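Local coordinates for LPXTG cell wall surface protein (Streptococcus gordonii, PDB 4IGB) that is a peptidoglycan-anchored surface protein that probably acts as an adhesin, represented here by its two N-terminal domains, N1 and N2, at residues N71-V76 and D163-K168; A178-A183 and L285-I290; K214-D219 and L231-A236. All blocks are in the same frame, centred on the assembly; numbering follows the deposited sequence.

Contact 1. Residues N71-V76 and D163-K168; sequences NFTLKV and DYIMNK
With CG beside the backbone N (chi1 -64°) and the rest of the chain fully extended, Met166 sends CE straight at Val76, whose own first torsion (chi1 -58°) sets CG2 between its N and its carbonyl carbon, facing the thioether. The two side chains meet tip to tip, CG2 of Val76 lying 3.5 Å from CE of Met166, closer than usual for two carbons, while SD of Met166 stays 4.1 Å from the same methyl. The second point of contact is Ile165, whose CD1 lies 3.9 Å from CG2 of Thr73 and also 4.1 Å from OD1 of Asn71. These residues join strand 68-75, an inner strand of the antiparallel six-stranded sheet of the N-terminal domain, to the loop that leads into strand 170-182 of the eight-stranded sheet. Thr73 turns its methyl to Ile165 and keeps OG1 for a weak hydrogen bond to Thr135. The amide of Asn71 is held from its other end, ND2 bonding to Glu137, so the isoleucine methyl meets an oxygen on an anchored group. No hydrogen bond crosses between the two segments; Tyr164 reaches strand 47-53 instead, with OH bonded to Asp48.

Contact 2. Residues A178-A183 and L285-I290; sequences AEIRYA and LYIEKI. With SO4 (sulfate ion), chain J.
Ile180 leaves strand 170-182 pointing at strand 280-287, and its longer branch carries the contact to Ile287. From CB, directed at the opposing strand, CG1 rises between the backbone N and the carbonyl carbon (chi1 48°) and serves as a spacer, since neither atom meets the other segment. The extended second torsion then delivers CD1, the tip, to CG2 of Ile287 at 3.5 Å, the closest approach between the two segments, methyl to methyl on obliquely set side chains. CG2 of Ile180 branches off on the side of the backbone N, and the side chain as a whole also rests on Val105 of the adjoining strand. Two residues back, CB of Ala178 packs against CD2 of Leu285 at 4.0 Å. The touching parts of the backbones run 42° apart, and strand 170-182 belongs to the eight-stranded sheet, strand 280-287 to the six-stranded one: this is face-to-face packing inside a beta sandwich. On the outer face of its strand Glu179 pairs with Arg181, NE giving OE2 a 2.9 Å bond within the guanidinium plane but from above the carboxylate plane; Arg181 also makes a cation-pi contact with Tyr108. The side chain of Tyr286 leaves its backbone away from 178-183, and a sulfate, probably from the crystallisation liquor, lies at its ring edge. Ala178 bonds by its backbone to Met269 of the neighbouring strand 268-274, and Ile180 to Asn267 just before it; no hydrogen bond crosses between the two segments, so methyl packing joins the sheets here.

Contact 3. Residues K214-D219 and L231-A236; sequences KNYQND and LVQEEA
Tyr216 and Glu235 mark the closest backbone approach, 8.6 Å between their CA atoms, where the short helix 216-219 faces strand 232-235, the outermost strand of the eight-stranded sheet. The helix starts after Asn215, whose backbone is in the left-handed region (phi 55°), and it is a single turn, closed by a 3.1 Å bond from Asp219 N to Tyr216 O. From this turn Tyr216 and Gln217 reach toward Gln233 and Glu235. CE2 of Tyr216 lies 3.9 Å from NE2 of Gln233, with the ring and amide planes perpendicular, and the carboxylate oxygen OE2 of Glu235 sits at the ring edge, near its plane. Trp242 meets the same ring edge-to-face. Gln217 is bent at its second torsion (chi2 97°), which brings its amide up beside the Glu235 carboxylate, NE2 to OE1 3.4 Å, with the two planes steeply inclined. Two waters continue the contact to the backbone of Ala236: one donates to OE1 of Gln217 (2.7 Å) and to Ala236 O, while the other accepts from NE2 of Gln217 and donates to the same carbonyl oxygen (2.7 Å). Within the strand, NE2 of Gln233 gives Glu235 OE2 a 2.7 Å bond on the anti side of the carboxylate. The Gln233 amide is fixed from both ends, because OE1 receives Arg223 and Trp242. The chemistry is thus that of a polar network linking turn and edge strand: Gln233 NE2 bonds both Glu235 and Glu16, and the Tyr216 OH bonds Glu16 as well, a shared amide donor that may offset any repulsion between the two neighbouring acids.

From the N terminus, all three contacts fall within the N-terminal domain. Contact 1 comes first: it closes a long loop of 86 intervening residues, mostly strands plus the helix 122-129, and is complete before the others begin. Strand 170-182 then opens contact 2, which closes after 101 residues at 285-290, near the passage into the N2 domain. Contact 3 opens and shuts inside that span, around strand 220-226, so contacts 2 and 3 nest and none cross. Contacts 1 and 2 share the six-stranded sheet with centres about 31 Å apart; contacts 2 and 3 share the eight-stranded one. Together they tie a loop to a sheet, one sheet to the other, and a helical turn to an edge strand.

Contact 1. Residues N71-V76 and D163-K168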
loop_
_atom_site.group_PDB
_atom_site.type_symbol
_atom_site.label_atom_id
_atom_site.label_comp_id
_atom_site.label_asym_id
_atom_site.label_seq_id
_atom_site.Cartn_x
_atom_site.Cartn_y
_atom_site.Cartn_z
ATOM N N ASN B 71 19.014 11.807 -7.197
ATOM C CA ASN B 71 18.234 13.031 -7.327
ATOM C C ASN B 71 17.712 13.252 -8.726
ATOM O O ASN B 71 18.386 12.929 -9.702
ATOM C CB ASN B 71 19.065 14.254 -6.935
ATOM C CG ASN B 71 18.201 15.444 -6.591
ATOM O OD1 ASN B 71 18.555 16.576 -6.915
ATOM N ND2 ASN B 71 17.062 15.205 -5.944
ATOM N N PHE B 72 16.525 13.841 -8.821
ATOM C CA PHE B 72 15.902 14.079 -10.117
ATOM C C PHE B 72 15.364 15.493 -10.202
ATOM O O PHE B 72 14.562 15.930 -9.357
ATOM C CB PHE B 72 14.760 13.090 -10.361
ATOM C CG PHE B 72 15.185 11.654 -10.388
ATOM C CD1 PHE B 72 15.391 10.954 -9.208
ATOM C CD2 PHE B 72 15.349 10.989 -11.600
ATOM C CE1 PHE B 72 15.754 9.614 -9.237
ATOM C CE2 PHE B 72 15.734 9.663 -11.632
ATOM C CZ PHE B 72 15.932 8.971 -10.449
ATOM N N THR B 73 15.792 16.213 -11.226
ATOM C CA THR B 73 15.269 17.549 -11.454
ATOM C C THR B 73 14.742 17.674 -12.867
ATOM O O THR B 73 14.971 16.803 -13.702
ATOM C CB THR B 73 16.351 18.622 -11.214
ATOM O OG1 THR B 73 17.345 18.534 -12.239
ATOM C CG2 THR B 73 17.004 18.437 -9.824
ATOM N N LEU B 74 14.030 18.771 -13.120
ATOM C CA LEU B 74 13.431 19.056 -14.411
ATOM C C LEU B 74 14.070 20.308 -15.017
ATOM O O LEU B 74 14.141 21.350 -14.373
ATOM C CB LEU B 74 11.919 19.264 -14.244
ATOM C CG LEU B 74 11.103 17.993 -14.034
ATOM C CD1 LEU B 74 9.705 18.313 -13.538
ATOM C CD2 LEU B 74 11.056 17.168 -15.335
ATOM N N LYS B 75 14.545 20.194 -16.253
ATOM C CA LYS B 75 15.114 21.332 -16.982
ATOM C C LYS B 75 14.036 22.307 -17.442
ATOM O O LYS B 75 13.171 21.945 -18.241
ATOM C CB LYS B 75 15.876 20.836 -18.209
ATOM C CG LYS B 75 16.969 19.837 -17.876
ATOM C CD LYS B 75 17.466 19.120 -19.126
ATOM C CE LYS B 75 18.591 18.160 -18.770
ATOM N NZ LYS B 75 18.907 17.211 -19.869
ATOM N N VAL B 76 14.095 23.550 -16.971
ATOM C CA VAL B 76 13.080 24.522 -17.357
ATOM C C VAL B 76 13.505 25.373 -18.550
ATOM O O VAL B 76 14.690 25.491 -18.852
ATOM C CB VAL B 76 12.653 25.426 -16.171
ATOM C CG1 VAL B 76 12.138 24.573 -15.042
ATOM C CG2 VAL B 76 13.801 26.264 -15.696
ATOM N N ASP B 163 24.956 22.409 -8.570
ATOM C CA ASP B 163 24.374 23.569 -7.912
ATOM C C ASP B 163 23.667 24.461 -8.925
ATOM O O ASP B 163 23.899 25.668 -8.968
ATOM C CB ASP B 163 25.459 24.360 -7.180
ATOM C CG ASP B 163 24.890 25.363 -6.197
ATOM O OD1 ASP B 163 23.776 25.131 -5.684
ATOM O OD2 ASP B 163 25.558 26.383 -5.937
ATOM N N TYR B 164 22.807 23.862 -9.741
ATOM C CA TYR B 164 22.074 24.616 -10.750
ATOM C C TYR B 164 20.560 24.497 -10.580
ATOM O O TYR B 164 19.799 24.727 -11.521
ATOM C CB TYR B 164 22.508 24.207 -12.168
ATOM C CG TYR B 164 22.683 22.723 -12.331
ATOM C CD1 TYR B 164 21.577 21.886 -12.418
ATOM C CD2 TYR B 164 23.953 22.150 -12.378
ATOM C CE1 TYR B 164 21.721 20.511 -12.555
ATOM C CE2 TYR B 164 24.111 20.781 -12.514
ATOM C CZ TYR B 164 22.986 19.963 -12.603
ATOM O OH TYR B 164 23.114 18.599 -12.738
ATOM N N ILE B 165 20.126 24.151 -9.374
ATOM C CA ILE B 165 18.701 23.991 -9.097
ATOM C C ILE B 165 18.092 25.273 -8.546
ATOM O O ILE B 165 18.598 25.845 -7.585
ATOM C CB ILE B 165 18.435 22.847 -8.111
ATOM C CG1 ILE B 165 19.279 21.619 -8.471
ATOM C CG2 ILE B 165 16.950 22.491 -8.103
ATOM C CD1 ILE B 165 19.257 20.534 -7.417
ATOM N N MET B 166 16.996 25.719 -9.152
ATOM C CA MET B 166 16.328 26.950 -8.735
ATOM C C MET B 166 15.659 26.830 -7.374
ATOM O O MET B 166 15.000 25.829 -7.087
ATOM C CB MET B 166 15.263 27.345 -9.756
ATOM C CG MET B 166 15.806 27.686 -11.105
ATOM S SD MET B 166 14.474 28.222 -12.201
ATOM C CE MET B 166 15.454 28.574 -13.659
ATOM N N ASN B 167 15.824 27.861 -6.548
ATOM C CA ASN B 167 15.117 27.952 -5.278
ATOM C C ASN B 167 13.916 28.881 -5.371
ATOM O O ASN B 167 14.036 30.029 -5.798
ATOM C CB ASN B 167 16.044 28.455 -4.169
ATOM C CG ASN B 167 17.148 27.477 -3.853
ATOM O OD1 ASN B 167 18.226 27.525 -4.455
ATOM N ND2 ASN B 167 16.892 26.586 -2.895
ATOM N N LYS B 168 12.761 28.381 -4.963
ATOM C CA LYS B 168 11.588 29.228 -4.830
ATOM C C LYS B 168 11.240 29.912 -6.131
ATOM O O LYS B 168 10.834 31.075 -6.130
ATOM C CB LYS B 168 11.816 30.284 -3.744
ATOM C CG LYS B 168 12.095 29.704 -2.374
ATOM C CD LYS B 168 12.584 30.789 -1.416
ATOM C CE LYS B 168 12.935 30.213 -0.062
ATOM N NZ LYS B 168 13.544 31.254 0.808
#

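Contact 2. Residues A178-A183 and L285-I290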
loop_
_atom_site.group_PDB
_atom_site.type_symbol
_atom_site.label_atom_id
_atom_site.label_comp_id
_atom_site.label_asym_id
_atom_site.label_seq_id
_atom_site.Cartn_x
_atom_site.Cartn_y
_atom_site.Cartn_z
ATOM N N ALA B 178 1.589 4.750 -7.960
ATOM C CA ALA B 178 2.414 3.730 -7.355
ATOM C C ALA B 178 1.658 2.425 -7.451
ATOM O O ALA B 178 0.432 2.387 -7.323
ATOM C CB ALA B 178 2.706 4.069 -5.893
ATOM N N GLU B 179 2.394 1.345 -7.667
ATOM C CA GLU B 179 1.779 0.039 -7.814
ATOM C C GLU B 179 2.741 -1.018 -7.328
ATOM O O GLU B 179 3.940 -0.946 -7.600
ATOM C CB GLU B 179 1.409 -0.234 -9.281
ATOM C CG GLU B 179 0.727 -1.582 -9.491
ATOM C CD GLU B 179 0.614 -1.975 -10.962
ATOM O OE1 GLU B 179 0.534 -1.092 -11.826
ATOM O OE2 GLU B 179 0.619 -3.181 -11.260
ATOM N N ILE B 180 2.210 -1.996 -6.603
ATOM C CA ILE B 180 2.973 -3.173 -6.208
ATOM C C ILE B 180 2.443 -4.376 -6.983
ATOM O O ILE B 180 1.259 -4.447 -7.294
ATOM C CB ILE B 180 2.896 -3.434 -4.700
ATOM C CG1 ILE B 180 1.441 -3.372 -4.203
ATOM C CG2 ILE B 180 3.739 -2.405 -3.974
ATOM C CD1 ILE B 180 1.271 -3.759 -2.706
ATOM N N ARG B 181 3.325 -5.326 -7.274
ATOM C CA ARG B 181 3.038 -6.373 -8.247
ATOM C C ARG B 181 3.868 -7.599 -7.898
ATOM O O ARG B 181 5.059 -7.471 -7.630
ATOM C CB ARG B 181 3.479 -5.843 -9.619
ATOM C CG ARG B 181 2.786 -6.409 -10.807
ATOM C CD ARG B 181 3.382 -5.828 -12.101
ATOM N NE ARG B 181 2.934 -4.467 -12.407
ATOM C CZ ARG B 181 3.397 -3.758 -13.437
ATOM N NH1 ARG B 181 4.319 -4.277 -14.246
ATOM N NH2 ARG B 181 2.949 -2.535 -13.663
ATOM N N TYR B 182 3.265 -8.787 -7.890
ATOM C CA TYR B 182 4.075 -9.992 -7.810
ATOM C C TYR B 182 4.960 -10.137 -9.067
ATOM O O TYR B 182 4.478 -10.084 -10.205
ATOM C CB TYR B 182 3.202 -11.240 -7.635
ATOM C CG TYR B 182 2.471 -11.336 -6.307
ATOM C CD1 TYR B 182 3.134 -11.125 -5.109
ATOM C CD2 TYR B 182 1.108 -11.623 -6.263
ATOM C CE1 TYR B 182 2.458 -11.212 -3.893
ATOM C CE2 TYR B 182 0.424 -11.709 -5.062
ATOM C CZ TYR B 182 1.106 -11.504 -3.870
ATOM O OH TYR B 182 0.432 -11.591 -2.658
ATOM N N ALA B 183 6.244 -10.371 -8.853
ATOM C CA ALA B 183 7.166 -10.542 -9.960
ATOM C C ALA B 183 6.811 -11.771 -10.786
ATOM O O ALA B 183 7.028 -11.784 -11.991
ATOM C CB ALA B 183 8.596 -10.640 -9.451
ATOM N N LEU B 285 6.092 2.819 0.769
ATOM C CA LEU B 285 4.926 2.069 0.339
ATOM C C LEU B 285 4.751 0.899 1.284
ATOM O O LEU B 285 5.723 0.301 1.724
ATOM C CB LEU B 285 5.059 1.586 -1.104
ATOM C CG LEU B 285 5.302 2.647 -2.176
ATOM C CD1 LEU B 285 5.490 1.953 -3.525
ATOM C CD2 LEU B 285 4.138 3.614 -2.239
ATOM N N TYR B 286 3.503 0.573 1.599
ATOM C CA TYR B 286 3.246 -0.402 2.647
ATOM C C TYR B 286 2.171 -1.406 2.242
ATOM O O TYR B 286 1.441 -1.208 1.261
ATOM C CB TYR B 286 2.760 0.301 3.908
ATOM C CG TYR B 286 3.586 1.474 4.389
ATOM C CD1 TYR B 286 4.449 1.342 5.475
ATOM C CD2 TYR B 286 3.477 2.725 3.790
ATOM C CE1 TYR B 286 5.201 2.417 5.932
ATOM C CE2 TYR B 286 4.223 3.814 4.252
ATOM C CZ TYR B 286 5.085 3.645 5.316
ATOM O OH TYR B 286 5.819 4.721 5.769
ATOM N N ILE B 287 2.085 -2.480 3.017
ATOM C CA ILE B 287 0.880 -3.280 3.094
ATOM C C ILE B 287 0.657 -3.650 4.547
ATOM O O ILE B 287 1.590 -3.645 5.367
ATOM C CB ILE B 287 0.960 -4.599 2.284
ATOM C CG1 ILE B 287 2.133 -5.453 2.768
ATOM C CG2 ILE B 287 1.043 -4.326 0.789
ATOM C CD1 ILE B 287 2.126 -6.873 2.209
ATOM N N GLU B 288 -0.585 -3.984 4.861
ATOM C CA GLU B 288 -0.920 -4.468 6.188
ATOM C C GLU B 288 -0.446 -5.904 6.332
ATOM O O GLU B 288 -0.146 -6.562 5.338
ATOM C CB GLU B 288 -2.422 -4.322 6.420
ATOM C CG GLU B 288 -2.845 -2.857 6.381
ATOM C CD GLU B 288 -4.311 -2.663 6.034
ATOM O OE1 GLU B 288 -5.101 -2.472 6.982
ATOM O OE2 GLU B 288 -4.669 -2.699 4.818
ATOM N N LYS B 289 -0.357 -6.378 7.572
ATOM C CA LYS B 289 0.225 -7.691 7.869
ATOM C C LYS B 289 -0.802 -8.750 8.208
ATOM O O LYS B 289 -1.605 -8.572 9.121
ATOM C CB LYS B 289 1.182 -7.593 9.064
ATOM C CG LYS B 289 2.616 -7.233 8.730
ATOM C CD LYS B 289 3.519 -7.446 9.947
ATOM C CE LYS B 289 4.848 -6.730 9.775
ATOM N NZ LYS B 289 5.663 -6.753 11.031
ATOM N N ILE B 290 -0.774 -9.861 7.483
ATOM C CA ILE B 290 -1.489 -11.055 7.927
ATOM C C ILE B 290 -0.419 -12.110 8.083
ATOM O O ILE B 290 -0.100 -12.837 7.148
ATOM C CB ILE B 290 -2.611 -11.512 6.946
ATOM C CG1 ILE B 290 -3.738 -10.477 6.901
ATOM C CG2 ILE B 290 -3.203 -12.867 7.379
ATOM C CD1 ILE B 290 -4.811 -10.772 5.856
HETATM S S SO4 J . 7.400 4.418 9.014
HETATM O O1 SO4 J . 6.795 5.309 10.002
HETATM O O2 SO4 J . 7.206 4.970 7.684
HETATM O O3 SO4 J . 6.768 3.104 9.113
HETATM O O4 SO4 J . 8.840 4.314 9.256
#

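Contact 3. Residues K214-D219 and L231-A236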
loop_
_atom_site.group_PDB
_atom_site.type_symbol
_atom_site.label_atom_id
_atom_site.label_comp_id
_atom_site.label_asym_id
_atom_site.label_seq_id
_atom_site.Cartn_x
_atom_site.Cartn_y
_atom_site.Cartn_z
ATOM N N LYS B 214 -6.343 11.001 -6.507
ATOM C CA LYS B 214 -7.308 11.117 -7.596
ATOM C C LYS B 214 -8.326 9.978 -7.525
ATOM O O LYS B 214 -7.987 8.880 -7.099
ATOM C CB LYS B 214 -6.578 11.108 -8.944
ATOM C CG LYS B 214 -5.884 12.448 -9.248
ATOM C CD LYS B 214 -4.857 12.316 -10.349
ATOM C CE LYS B 214 -5.465 11.895 -11.697
ATOM N NZ LYS B 214 -4.350 11.482 -12.638
ATOM N N ASN B 215 -9.577 10.248 -7.906
ATOM C CA ASN B 215 -10.598 9.206 -7.907
ATOM C C ASN B 215 -10.697 8.557 -6.515
ATOM O O ASN B 215 -10.932 7.354 -6.359
ATOM C CB ASN B 215 -10.238 8.179 -8.981
ATOM C CG ASN B 215 -11.438 7.462 -9.549
ATOM O OD1 ASN B 215 -11.307 6.359 -10.098
ATOM N ND2 ASN B 215 -12.613 8.073 -9.432
ATOM N N TYR B 216 -10.519 9.387 -5.502
ATOM C CA TYR B 216 -10.408 8.929 -4.115
ATOM C C TYR B 216 -11.466 7.920 -3.670
ATOM O O TYR B 216 -11.126 6.817 -3.244
ATOM C CB TYR B 216 -10.398 10.151 -3.194
ATOM C CG TYR B 216 -10.528 9.869 -1.717
ATOM C CD1 TYR B 216 -9.673 8.976 -1.076
ATOM C CD2 TYR B 216 -11.472 10.547 -0.946
ATOM C CE1 TYR B 216 -9.778 8.740 0.289
ATOM C CE2 TYR B 216 -11.581 10.323 0.418
ATOM C CZ TYR B 216 -10.732 9.423 1.032
ATOM O OH TYR B 216 -10.834 9.206 2.387
ATOM N N GLN B 217 -12.745 8.294 -3.768
ATOM C CA GLN B 217 -13.824 7.469 -3.240
ATOM C C GLN B 217 -14.017 6.199 -4.072
ATOM O O GLN B 217 -14.518 5.189 -3.572
ATOM C CB GLN B 217 -15.143 8.264 -3.149
ATOM C CG GLN B 217 -15.139 9.419 -2.150
ATOM C CD GLN B 217 -14.840 10.776 -2.804
ATOM O OE1 GLN B 217 -14.120 10.857 -3.803
ATOM N NE2 GLN B 217 -15.411 11.840 -2.247
ATOM N N ASN B 218 -13.630 6.245 -5.339
ATOM C CA ASN B 218 -13.668 5.039 -6.176
ATOM C C ASN B 218 -12.463 4.114 -5.984
ATOM O O ASN B 218 -12.542 2.931 -6.280
ATOM C CB ASN B 218 -13.790 5.397 -7.661
ATOM C CG ASN B 218 -15.181 5.893 -8.032
ATOM O OD1 ASN B 218 -15.332 6.786 -8.872
ATOM N ND2 ASN B 218 -16.204 5.318 -7.405
ATOM N N ASP B 219 -11.354 4.648 -5.475
ATOM C CA ASP B 219 -10.084 3.893 -5.469
ATOM C C ASP B 219 -9.585 3.465 -4.095
ATOM O O ASP B 219 -8.702 2.607 -3.985
ATOM C CB ASP B 219 -8.974 4.695 -6.148
ATOM C CG ASP B 219 -9.117 4.734 -7.663
ATOM O OD1 ASP B 219 -10.034 4.087 -8.191
ATOM O OD2 ASP B 219 -8.303 5.417 -8.317
ATOM N N LEU B 231 -5.571 18.394 9.407
ATOM C CA LEU B 231 -5.529 18.662 7.973
ATOM C C LEU B 231 -6.928 18.998 7.487
ATOM O O LEU B 231 -7.912 18.453 7.988
ATOM C CB LEU B 231 -5.000 17.441 7.217
ATOM C CG LEU B 231 -3.654 16.908 7.714
ATOM C CD1 LEU B 231 -3.266 15.666 6.942
ATOM C CD2 LEU B 231 -2.579 17.982 7.620
ATOM N N VAL B 232 -7.029 19.907 6.528
ATOM C CA VAL B 232 -8.314 20.112 5.886
ATOM C C VAL B 232 -8.481 19.035 4.808
ATOM O O VAL B 232 -7.586 18.839 3.975
ATOM C CB VAL B 232 -8.425 21.514 5.266
ATOM C CG1 VAL B 232 -9.571 21.576 4.265
ATOM C CG2 VAL B 232 -8.608 22.562 6.360
ATOM N N GLN B 233 -9.604 18.322 4.840
ATOM C CA GLN B 233 -9.895 17.342 3.806
ATOM C C GLN B 233 -10.859 17.957 2.815
ATOM O O GLN B 233 -11.975 18.341 3.154
ATOM C CB GLN B 233 -10.471 16.044 4.365
ATOM C CG GLN B 233 -10.848 15.064 3.249
ATOM C CD GLN B 233 -11.221 13.695 3.771
ATOM O OE1 GLN B 233 -10.617 13.192 4.728
ATOM N NE2 GLN B 233 -12.234 13.085 3.158
ATOM N N GLU B 234 -10.417 18.055 1.580
ATOM C CA GLU B 234 -11.170 18.782 0.598
ATOM C C GLU B 234 -11.502 17.858 -0.553
ATOM O O GLU B 234 -10.614 17.420 -1.275
ATOM C CB GLU B 234 -10.335 19.954 0.121
ATOM C CG GLU B 234 -10.827 20.605 -1.132
ATOM C CD GLU B 234 -9.970 21.791 -1.489
ATOM O OE1 GLU B 234 -10.005 22.784 -0.727
ATOM O OE2 GLU B 234 -9.241 21.709 -2.508
ATOM N N GLU B 235 -12.786 17.574 -0.724
ATOM C CA GLU B 235 -13.229 16.654 -1.763
ATOM C C GLU B 235 -13.766 17.379 -2.992
ATOM O O GLU B 235 -14.823 18.025 -2.944
ATOM C CB GLU B 235 -14.282 15.700 -1.202
ATOM C CG GLU B 235 -13.693 14.652 -0.275
ATOM C CD GLU B 235 -14.730 13.932 0.547
ATOM O OE1 GLU B 235 -15.938 14.078 0.258
ATOM O OE2 GLU B 235 -14.336 13.215 1.484
ATOM N N ALA B 236 -13.021 17.277 -4.091
ATOM C CA ALA B 236 -13.481 17.777 -5.373
ATOM C C ALA B 236 -13.966 16.580 -6.179
ATOM O O ALA B 236 -13.853 15.432 -5.732
ATOM C CB ALA B 236 -12.367 18.523 -6.098
HETATM O O HOH W 1 -12.604 12.834 -4.722
HETATM O O HOH W 2 -15.771 14.111 -4.401
#